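Side-chain contacts in conserved hypothetical protein (Bacteroides thetaiotaomicron, PDB 2HQY), which is of unknown function but binds coenzyme A and is probably an acyltransferase-like enzyme related to phosphatidylglycerol lysyltransferases: residues Arg12-Ala17 and Thr43-Ile48; Glu82-Asp85 and Asn90-Met93; Leu194-Ala197 and Ala203-Leu206; Gly205-Ile210 and Glu229-His234. One frame throughout, in Å; residues are numbered along the deposited sequence.

Interaction 1. Residues Arg12-Ala17 and Thr43-Ile48; sequences RDTITA and TQFAVI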
loop_
_atom_site.group_PDB
_atom_site.type_symbol
_atom_site.label_atom_id
_atom_site.label_comp_id
_atom_site.label_asym_id
_atom_site.label_seq_id
_atom_site.Cartn_x
_atom_site.Cartn_y
_atom_site.Cartn_z
ATOM N N ARG A 12 -6.786 10.678 10.869
ATOM C CA ARG A 12 -7.574 10.106 11.950
ATOM C C ARG A 12 -8.718 11.025 12.405
ATOM O O ARG A 12 -9.873 10.596 12.434
ATOM C CB ARG A 12 -6.668 9.774 13.126
ATOM C CG ARG A 12 -7.409 9.094 14.232
ATOM C CD ARG A 12 -6.396 8.620 15.249
ATOM N NE ARG A 12 -6.925 8.531 16.589
ATOM C CZ ARG A 12 -6.171 8.354 17.668
ATOM N NH1 ARG A 12 -4.842 8.267 17.541
ATOM N NH2 ARG A 12 -6.748 8.270 18.875
ATOM N N ASP A 13 -8.400 12.278 12.734
ATOM C CA ASP A 13 -9.421 13.226 13.241
ATOM C C ASP A 13 -10.516 13.477 12.219
ATOM O O ASP A 13 -11.705 13.536 12.566
ATOM C CB ASP A 13 -8.787 14.556 13.668
ATOM C CG ASP A 13 -7.926 14.440 14.936
ATOM O OD1 ASP A 13 -7.936 13.390 15.621
ATOM O OD2 ASP A 13 -7.219 15.422 15.258
ATOM N N THR A 14 -10.118 13.638 10.957
ATOM C CA THR A 14 -11.057 13.921 9.872
ATOM C C THR A 14 -12.072 12.782 9.680
ATOM O O THR A 14 -13.305 13.033 9.597
ATOM C CB THR A 14 -10.301 14.182 8.533
ATOM O OG1 THR A 14 -9.528 15.384 8.644
ATOM C CG2 THR A 14 -11.281 14.311 7.332
ATOM N N ILE A 15 -11.554 11.553 9.617
ATOM C CA ILE A 15 -12.369 10.353 9.413
ATOM C C ILE A 15 -13.294 10.080 10.610
ATOM O O ILE A 15 -14.511 9.951 10.443
ATOM C CB ILE A 15 -11.493 9.079 9.143
ATOM C CG1 ILE A 15 -10.495 9.297 7.989
ATOM C CG2 ILE A 15 -12.375 7.858 8.907
ATOM C CD1 ILE A 15 -11.092 9.776 6.667
ATOM N N THR A 16 -12.708 10.006 11.802
ATOM C CA THR A 16 -13.450 9.624 13.014
ATOM C C THR A 16 -14.489 10.664 13.408
ATOM O O THR A 16 -15.460 10.337 14.100
ATOM C CB THR A 16 -12.513 9.250 14.198
ATOM O OG1 THR A 16 -11.746 10.393 14.578
ATOM C CG2 THR A 16 -11.580 8.082 13.788
ATOM N N ALA A 17 -14.327 11.901 12.933
ATOM C CA ALA A 17 -15.355 12.920 13.168
ATOM C C ALA A 17 -16.675 12.506 12.516
ATOM O O ALA A 17 -17.762 12.804 13.034
ATOM C CB ALA A 17 -14.908 14.265 12.648
ATOM N N THR A 43 -6.479 2.552 -1.136
ATOM C CA THR A 43 -7.645 3.241 -0.566
ATOM C C THR A 43 -7.516 4.767 -0.564
ATOM O O THR A 43 -6.485 5.309 -0.141
ATOM C CB THR A 43 -7.886 2.686 0.846
ATOM O OG1 THR A 43 -8.013 1.252 0.722
ATOM C CG2 THR A 43 -9.114 3.291 1.512
ATOM N N GLN A 44 -8.562 5.430 -1.046
ATOM C CA GLN A 44 -8.625 6.902 -1.009
ATOM C C GLN A 44 -9.924 7.356 -0.341
ATOM O O GLN A 44 -10.870 6.571 -0.219
ATOM C CB GLN A 44 -8.475 7.464 -2.432
ATOM C CG GLN A 44 -7.165 7.097 -3.066
ATOM C CD GLN A 44 -7.017 7.623 -4.502
ATOM O OE1 GLN A 44 -7.987 7.767 -5.241
ATOM N NE2 GLN A 44 -5.759 7.875 -4.904
ATOM N N PHE A 45 -9.968 8.607 0.101
ATOM C CA PHE A 45 -11.194 9.180 0.651
ATOM C C PHE A 45 -11.344 10.630 0.212
ATOM O O PHE A 45 -10.392 11.282 -0.235
ATOM C CB PHE A 45 -11.236 9.108 2.187
ATOM C CG PHE A 45 -10.367 10.135 2.868
ATOM C CD1 PHE A 45 -10.917 11.315 3.380
ATOM C CD2 PHE A 45 -8.997 9.937 2.958
ATOM C CE1 PHE A 45 -10.112 12.266 3.989
ATOM C CE2 PHE A 45 -8.173 10.888 3.572
ATOM C CZ PHE A 45 -8.730 12.054 4.093
ATOM N N ALA A 46 -12.559 11.121 0.382
ATOM C CA ALA A 46 -12.856 12.527 0.193
ATOM C C ALA A 46 -14.034 12.888 1.070
ATOM O O ALA A 46 -14.858 12.039 1.403
ATOM C CB ALA A 46 -13.152 12.826 -1.268
ATOM N N VAL A 47 -14.064 14.140 1.507
ATOM C CA VAL A 47 -15.316 14.730 1.956
ATOM C C VAL A 47 -15.947 15.456 0.734
ATOM O O VAL A 47 -15.333 16.329 0.086
ATOM C CB VAL A 47 -15.115 15.613 3.213
ATOM C CG1 VAL A 47 -16.461 16.168 3.721
ATOM C CG2 VAL A 47 -14.419 14.813 4.301
ATOM N N ILE A 48 -17.159 15.055 0.378
ATOM C CA ILE A 48 -17.921 15.795 -0.610
ATOM C C ILE A 48 -19.374 15.940 -0.179
ATOM O O ILE A 48 -20.019 14.957 0.222
ATOM C CB ILE A 48 -17.853 15.154 -2.005
ATOM C CG1 ILE A 48 -18.164 13.659 -1.935
ATOM C CG2 ILE A 48 -16.480 15.435 -2.652
ATOM C CD1 ILE A 48 -18.542 13.047 -3.270
#

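Interaction 2. Residues Glu82-Asp85 and Asn90-Met93; sequences EDAD and NFCM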
loop_
_atom_site.group_PDB
_atom_site.type_symbol
_atom_site.label_atom_id
_atom_site.label_comp_id
_atom_site.label_asym_id
_atom_site.label_seq_id
_atom_site.Cartn_x
_atom_site.Cartn_y
_atom_site.Cartn_z
ATOM N N GLU A 82 -20.428 9.679 -11.489
ATOM C CA GLU A 82 -19.628 10.419 -12.455
ATOM C C GLU A 82 -18.159 10.074 -12.303
ATOM O O GLU A 82 -17.428 9.981 -13.286
ATOM C CB GLU A 82 -19.834 11.935 -12.296
ATOM C CG GLU A 82 -21.130 12.431 -12.919
ATOM C CD GLU A 82 -21.625 13.768 -12.352
ATOM O OE1 GLU A 82 -22.630 14.292 -12.890
ATOM O OE2 GLU A 82 -21.038 14.289 -11.376
ATOM N N ASP A 83 -17.732 9.855 -11.065
ATOM C CA ASP A 83 -16.356 9.446 -10.817
ATOM C C ASP A 83 -16.099 8.077 -11.437
ATOM O O ASP A 83 -15.082 7.889 -12.117
ATOM C CB ASP A 83 -16.048 9.438 -9.322
ATOM C CG ASP A 83 -14.570 9.368 -9.049
ATOM O OD1 ASP A 83 -13.873 10.365 -9.320
ATOM O OD2 ASP A 83 -14.095 8.309 -8.596
ATOM N N ALA A 84 -17.028 7.137 -11.225
ATOM C CA ALA A 84 -16.912 5.798 -11.794
ATOM C C ALA A 84 -16.880 5.880 -13.332
ATOM O O ALA A 84 -16.088 5.200 -13.967
ATOM C CB ALA A 84 -18.037 4.928 -11.326
ATOM N N ASP A 85 -17.733 6.726 -13.912
ATOM C CA ASP A 85 -17.706 6.970 -15.374
ATOM C C ASP A 85 -16.316 7.376 -15.857
ATOM O O ASP A 85 -15.821 6.838 -16.865
ATOM C CB ASP A 85 -18.717 8.055 -15.778
ATOM C CG ASP A 85 -20.163 7.627 -15.595
ATOM O OD1 ASP A 85 -20.442 6.417 -15.406
ATOM O OD2 ASP A 85 -21.047 8.518 -15.656
ATOM N N ASN A 90 -18.332 0.482 -14.117
ATOM C CA ASN A 90 -19.659 0.617 -13.550
ATOM C C ASN A 90 -19.521 1.103 -12.106
ATOM O O ASN A 90 -18.460 0.949 -11.486
ATOM C CB ASN A 90 -20.434 -0.702 -13.612
ATOM C CG ASN A 90 -21.913 -0.519 -13.312
ATOM O OD1 ASN A 90 -22.514 0.480 -13.710
ATOM N ND2 ASN A 90 -22.502 -1.472 -12.599
ATOM N N PHE A 91 -20.575 1.721 -11.592
ATOM C CA PHE A 91 -20.587 2.156 -10.195
ATOM C C PHE A 91 -21.099 1.015 -9.308
ATOM O O PHE A 91 -22.210 0.485 -9.525
ATOM C CB PHE A 91 -21.445 3.415 -10.019
ATOM C CG PHE A 91 -21.566 3.875 -8.595
ATOM C CD1 PHE A 91 -20.468 4.419 -7.925
ATOM C CD2 PHE A 91 -22.781 3.772 -7.915
ATOM C CE1 PHE A 91 -20.584 4.852 -6.596
ATOM C CE2 PHE A 91 -22.925 4.205 -6.591
ATOM C CZ PHE A 91 -21.827 4.756 -5.915
ATOM N N CYS A 92 -20.281 0.641 -8.321
ATOM C CA CYS A 92 -20.635 -0.369 -7.330
ATOM C C CYS A 92 -20.224 0.145 -5.969
ATOM O O CYS A 92 -19.105 0.689 -5.806
ATOM C CB CYS A 92 -19.916 -1.694 -7.590
ATOM S SG CYS A 92 -20.479 -2.566 -9.066
ATOM N N MET A 93 -21.121 -0.044 -5.004
ATOM C CA MET A 93 -20.873 0.339 -3.610
ATOM C C MET A 93 -20.831 -0.884 -2.746
ATOM O O MET A 93 -21.576 -1.851 -2.991
ATOM C CB MET A 93 -21.989 1.236 -3.073
ATOM C CG MET A 93 -21.778 2.704 -3.210
ATOM S SD MET A 93 -23.189 3.629 -2.527
ATOM C CE MET A 93 -24.607 2.880 -3.319
#

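Interaction 3. Residues Leu194-Ala197 and Ala203-Leu206; sequences LIYA and ALGL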
loop_
_atom_site.group_PDB
_atom_site.type_symbol
_atom_site.label_atom_id
_atom_site.label_comp_id
_atom_site.label_asym_id
_atom_site.label_seq_id
_atom_site.Cartn_x
_atom_site.Cartn_y
_atom_site.Cartn_z
ATOM N N LEU A 194 -1.629 -6.458 9.643
ATOM C CA LEU A 194 -1.332 -6.585 11.074
ATOM C C LEU A 194 -0.027 -5.861 11.418
ATOM O O LEU A 194 0.063 -5.143 12.408
ATOM C CB LEU A 194 -1.250 -8.086 11.402
ATOM C CG LEU A 194 -1.119 -8.562 12.832
ATOM C CD1 LEU A 194 -1.604 -10.053 12.882
ATOM C CD2 LEU A 194 0.360 -8.437 13.229
ATOM N N ILE A 195 0.973 -6.058 10.584
ATOM C CA ILE A 195 2.276 -5.456 10.817
ATOM C C ILE A 195 2.200 -3.916 10.697
ATOM O O ILE A 195 2.787 -3.192 11.514
ATOM C CB ILE A 195 3.334 -6.079 9.894
ATOM C CG1 ILE A 195 3.648 -7.537 10.363
ATOM C CG2 ILE A 195 4.562 -5.132 9.797
ATOM C CD1 ILE A 195 4.552 -8.302 9.401
ATOM N N TYR A 196 1.477 -3.411 9.700
ATOM C CA TYR A 196 1.278 -1.947 9.605
ATOM C C TYR A 196 0.630 -1.428 10.892
ATOM O O TYR A 196 1.052 -0.415 11.446
ATOM C CB TYR A 196 0.409 -1.605 8.391
ATOM C CG TYR A 196 0.085 -0.132 8.270
ATOM C CD1 TYR A 196 0.798 0.698 7.402
ATOM C CD2 TYR A 196 -0.946 0.422 9.026
ATOM C CE1 TYR A 196 0.472 2.049 7.290
ATOM C CE2 TYR A 196 -1.281 1.771 8.936
ATOM C CZ TYR A 196 -0.594 2.569 8.062
ATOM O OH TYR A 196 -0.914 3.915 7.986
ATOM N N ALA A 197 -0.411 -2.115 11.355
ATOM C CA ALA A 197 -1.097 -1.709 12.594
ATOM C C ALA A 197 -0.185 -1.677 13.801
ATOM O O ALA A 197 -0.217 -0.715 14.601
ATOM C CB ALA A 197 -2.275 -2.635 12.874
ATOM N N ALA A 203 -0.390 5.918 16.686
ATOM C CA ALA A 203 -0.936 6.892 15.735
ATOM C C ALA A 203 -2.356 6.513 15.301
ATOM O O ALA A 203 -3.188 7.381 15.096
ATOM C CB ALA A 203 -0.048 7.020 14.511
ATOM N N LEU A 204 -2.585 5.220 15.109
ATOM C CA LEU A 204 -3.904 4.724 14.675
ATOM C C LEU A 204 -4.990 4.841 15.749
ATOM O O LEU A 204 -6.176 4.921 15.405
ATOM C CB LEU A 204 -3.803 3.290 14.209
ATOM C CG LEU A 204 -3.026 3.084 12.918
ATOM C CD1 LEU A 204 -2.745 1.566 12.768
ATOM C CD2 LEU A 204 -3.830 3.649 11.689
ATOM N N GLY A 205 -4.593 4.850 17.024
ATOM C CA GLY A 205 -5.568 4.876 18.124
ATOM C C GLY A 205 -5.963 3.498 18.642
ATOM O O GLY A 205 -7.013 3.338 19.303
ATOM N N LEU A 206 -5.110 2.500 18.390
ATOM C CA LEU A 206 -5.448 1.128 18.770
ATOM C C LEU A 206 -5.183 0.874 20.248
ATOM O O LEU A 206 -4.324 1.563 20.863
ATOM C CB LEU A 206 -4.626 0.149 17.955
ATOM C CG LEU A 206 -4.959 -0.002 16.474
ATOM C CD1 LEU A 206 -3.797 -0.740 15.788
ATOM C CD2 LEU A 206 -6.236 -0.819 16.369
#

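Interaction 4. Residues Gly205-Ile210 and Glu229-His234; sequences GLTGGI and ETFGVH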
loop_
_atom_site.group_PDB
_atom_site.type_symbol
_atom_site.label_atom_id
_atom_site.label_comp_id
_atom_site.label_asym_id
_atom_site.label_seq_id
_atom_site.Cartn_x
_atom_site.Cartn_y
_atom_site.Cartn_z
ATOM N N GLY A 205 -4.593 4.850 17.024
ATOM C CA GLY A 205 -5.568 4.876 18.124
ATOM C C GLY A 205 -5.963 3.498 18.642
ATOM O O GLY A 205 -7.013 3.338 19.303
ATOM N N LEU A 206 -5.110 2.500 18.390
ATOM C CA LEU A 206 -5.448 1.128 18.770
ATOM C C LEU A 206 -5.183 0.874 20.248
ATOM O O LEU A 206 -4.324 1.563 20.863
ATOM C CB LEU A 206 -4.626 0.149 17.955
ATOM C CG LEU A 206 -4.959 -0.002 16.474
ATOM C CD1 LEU A 206 -3.797 -0.740 15.788
ATOM C CD2 LEU A 206 -6.236 -0.819 16.369
ATOM N N THR A 207 -5.922 -0.080 20.820
ATOM C CA THR A 207 -5.580 -0.615 22.133
ATOM C C THR A 207 -5.489 -2.107 21.999
ATOM O O THR A 207 -6.102 -2.684 21.074
ATOM C CB THR A 207 -6.598 -0.247 23.220
ATOM O OG1 THR A 207 -7.901 -0.546 22.737
ATOM C CG2 THR A 207 -6.515 1.259 23.538
ATOM N N GLY A 208 -4.739 -2.757 22.892
ATOM C CA GLY A 208 -4.620 -4.200 22.746
ATOM C C GLY A 208 -4.214 -4.876 24.010
ATOM O O GLY A 208 -3.967 -4.223 25.028
ATOM N N GLY A 209 -4.081 -6.191 23.926
ATOM C CA GLY A 209 -3.681 -6.980 25.123
ATOM C C GLY A 209 -2.796 -8.140 24.690
ATOM O O GLY A 209 -2.789 -8.546 23.493
ATOM N N ILE A 210 -2.047 -8.660 25.655
ATOM C CA ILE A 210 -1.098 -9.745 25.458
ATOM C C ILE A 210 -1.243 -10.718 26.635
ATOM O O ILE A 210 -1.416 -10.297 27.778
ATOM C CB ILE A 210 0.360 -9.194 25.445
ATOM C CG1 ILE A 210 0.577 -8.267 24.246
ATOM C CG2 ILE A 210 1.350 -10.328 25.370
ATOM C CD1 ILE A 210 1.871 -7.391 24.398
ATOM N N GLU A 229 -20.716 3.553 19.905
ATOM C CA GLU A 229 -21.143 2.405 20.694
ATOM C C GLU A 229 -20.656 1.003 20.249
ATOM O O GLU A 229 -21.148 0.011 20.709
ATOM C CB GLU A 229 -22.662 2.369 20.828
ATOM C CG GLU A 229 -23.377 2.232 19.538
ATOM C CD GLU A 229 -24.881 2.141 19.668
ATOM O OE1 GLU A 229 -25.388 2.320 20.751
ATOM O OE2 GLU A 229 -25.538 1.889 18.690
ATOM N N THR A 230 -19.687 0.969 19.352
ATOM C CA THR A 230 -19.190 -0.289 18.787
ATOM C C THR A 230 -17.663 -0.267 18.779
ATOM O O THR A 230 -17.051 0.653 18.241
ATOM C CB THR A 230 -19.710 -0.539 17.339
ATOM O OG1 THR A 230 -21.129 -0.291 17.279
ATOM C CG2 THR A 230 -19.390 -1.961 16.864
ATOM N N PHE A 231 -17.074 -1.263 19.424
ATOM C CA PHE A 231 -15.615 -1.436 19.424
ATOM C C PHE A 231 -15.302 -2.610 18.500
ATOM O O PHE A 231 -15.977 -3.646 18.574
ATOM C CB PHE A 231 -15.159 -1.749 20.845
ATOM C CG PHE A 231 -13.669 -1.632 21.042
ATOM C CD1 PHE A 231 -13.112 -0.436 21.483
ATOM C CD2 PHE A 231 -12.826 -2.700 20.748
ATOM C CE1 PHE A 231 -11.722 -0.310 21.679
ATOM C CE2 PHE A 231 -11.432 -2.594 20.928
ATOM C CZ PHE A 231 -10.886 -1.386 21.388
ATOM N N GLY A 232 -14.264 -2.496 17.678
ATOM C CA GLY A 232 -13.923 -3.576 16.753
ATOM C C GLY A 232 -12.671 -4.272 17.251
ATOM O O GLY A 232 -11.680 -3.623 17.580
ATOM N N VAL A 233 -12.708 -5.593 17.303
ATOM C CA VAL A 233 -11.519 -6.371 17.570
ATOM C C VAL A 233 -10.981 -6.820 16.208
ATOM O O VAL A 233 -11.629 -7.600 15.506
ATOM C CB VAL A 233 -11.814 -7.597 18.505
ATOM C CG1 VAL A 233 -10.541 -8.405 18.743
ATOM C CG2 VAL A 233 -12.373 -7.105 19.821
ATOM N N HIS A 234 -9.819 -6.307 15.824
ATOM C CA HIS A 234 -9.307 -6.515 14.446
ATOM C C HIS A 234 -8.440 -7.755 14.290
ATOM O O HIS A 234 -8.386 -8.350 13.209
ATOM C CB HIS A 234 -8.545 -5.277 13.929
ATOM C CG HIS A 234 -9.339 -4.008 14.016
ATOM N ND1 HIS A 234 -10.718 -3.997 13.920
ATOM C CD2 HIS A 234 -8.964 -2.721 14.218
ATOM C CE1 HIS A 234 -11.155 -2.757 14.090
ATOM N NE2 HIS A 234 -10.109 -1.964 14.258
#

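Interaction 1. Residues Arg12-Ala17 and Thr43-Ile48
I15, in one of its two conformers, sets its CD1 methyl over one face of the F45 ring, the centre of a helix-on-strand contact in which helix 12-19 lies across strand 44-48, itself paired antiparallel with strands 5-6 and 51-58. The methyl sits 3.8 Å from the ring centroid and 17° off the ring normal, a CH-pi contact. The ring atom closest to I15 CD1 is F45 CD1, at 3.6 Å, so the methyl stands nearer the ring's border than its centre. T14 comes from the position just before I15 in the helix, and T14 CG2 lies 4.1 Å from F45 CE1. A looser touch, 4.4 Å, joins T14 CG2 to V47 CG2. F45 CG stands between its own backbone N and carbonyl carbon (chi1 76°), which sends the ring out toward the helix. With an alanine at F45, the I15 methyl would probably lose the ring face it rests on, leaving a gap between helix and strand. Further out, F54 and L52 of strand 51-58 touch F45 and I15 respectively, and F31 of helix 31-36 also packs on I15. The strand is held at its edges by backbone bonds of F45 with K5 and A46 with V53. Within the helix, R12 O accepts from both T16 N and T16 OG1, the hydroxyl oxygen standing 2.9 Å from R12 O and 40° out of the carbonyl plane.

Interaction 2. Residues Glu82-Asp85 and Asn90-Met93
A84 points its CB from helix 73-87 at the backbone and side-chain root of F91, where the chain turns into strand 92-96. This is the return leg of a beta-alpha-beta unit made by strand 61-69, helix 73-87 and strand 92-96. The A84 CB methyl touches CA of F91 at 3.9 Å and CB of F91 at 4.0 Å, and the carbonyl oxygen of N90 lies at a similar distance, 4.0 Å from A84 CB. The backbones come close because the helix offers only a methyl: the CA atoms of A84 and F91 are 5.4 Å apart. Relative to the aromatic ring, A84 CB stands at the edge, near the ring plane, and covers neither face. F91 CG is anti to the backbone N (chi1 177°), and this torsion carries the ring away from the A84 methyl, along the helix toward L80 and I81. There it also meets the ring of Y64, with the planes at about 40°, and the side chain of F112. Y64 touches A84 as well, tying the small methyl and the large ring to the same neighbour. The polar side chains here find partners beyond the two segments: N90 ND2, in one of two conformers, hydrogen-bonds L295 O, and D83 OD2 forms a salt bridge with K55 NZ and a hydrogen bond with Y64 OH. One residue on, C92 is joined by a disulfide to C294, a covalent tie between strands 92-96 and 286-295. The side-chain contact is apolar, with a carbonyl oxygen beside the methyl, so between these segments close fit rather than directed bonding sets the spacing.

Interaction 3. Residues Leu194-Ala197 and Ala203-Leu206
L204 pushes its CD1 methyl into the shallow hollow beside A197 on helix 185-199, where the small alanine leaves room between its own backbone and the ring of Y196. The L204 CD1 methyl settles 3.7 Å from A197 CA, and CE2 of Y196 closes one side of the hollow at 4.1 Å from the same L204 CD1. The second branch, L204 CD2, also lies near Y196 CE2, at 4.2 Å, so the fork of the leucine straddles a single ring carbon, approaching obliquely. L206 supplies the other bump: L206 CD1 fits against A197 CB at 3.8 Å and equally close to A197 O. A197 is thus gripped by two leucine methyls, one from each end of a bend in the chain. At chi1 176° the Y196 ring swings away from its own amide and carries its hydroxyl to D6 of the second subunit, where it forms a hydrogen bond. S36 of helix 31-36 and F222 of strand 216-227 also pack on A197. Between the two leucines the backbone turns sharply at G205, whose positive phi (92°) would press a CB against the carbonyl oxygen of L204. With two bonds back into the last turn, this glycine closes the short, weakly bonded helix 201-204 in a Schellman motif, which leads directly into strand 207-213 and lets both leucines face helix 185-199.

Interaction 4. Residues Gly205-Ile210 and Glu229-His234
T207 lays its hydroxyl oxygen at the edge of the F231 ring, near the ring plane, joining strand 207-213 to strand 230-238. Both strands pair antiparallel with strand 216-227, which runs between them, so the contact spans a neighbouring strand, in a sheet consistent with a GNAT-like acetyltransferase fold. T207 OG1 approaches F231 CZ to 3.4 Å and F231 CE1 to 4.0 Å, a van der Waals contact with the rim of the ring. The hydroxyl lies between the backbone N and the carbonyl carbon of T207 (chi1 49°), while the extended first torsion of F231 (chi1 -166°) carries its ring across to the threonine. P225 of the intervening strand and I257 also pack on F231. The second touch joins L206 and H234: the leucine branch not used on A197, L206 CD2, lies 4.0 Å from H234 CD2 and meets the imidazole obliquely. The polar ends of that ring are engaged beyond the two strands. ND1 hydrogen-bonds E267 OE2, NE2 makes a weak hydrogen bond to S30 OG, and S32 and N33 of helix 31-36 pack against it. The H234 side chain is about 10 Å from the bound coenzyme A, too far to touch it. Over one face of the H234 imidazole, nearer the ring's border than its centre, G232 O stands 3.6 Å above the ring plane.

Interaction 3 is wholly buried and apolar, as is interaction 2 at its centre, whereas interactions 1 and 4 each combine buried residues with an exposed threonine. Interactions 1 and 2 each set a helix against a strand, interaction 3 joins two helices and the loop after them, and interaction 4 bridges two strands across a third. Interactions 3 and 4 share G205 and L206, so one leucine serves both a helix and a strand. R12 of interaction 1 reaches the same corner, with its NH1 3.1 Å from A203 O in a probable hydrogen bond. Interaction 2 lies about 30 Å from interaction 3, centre to centre, but its nearest atoms come within about 7 Å of interaction 1.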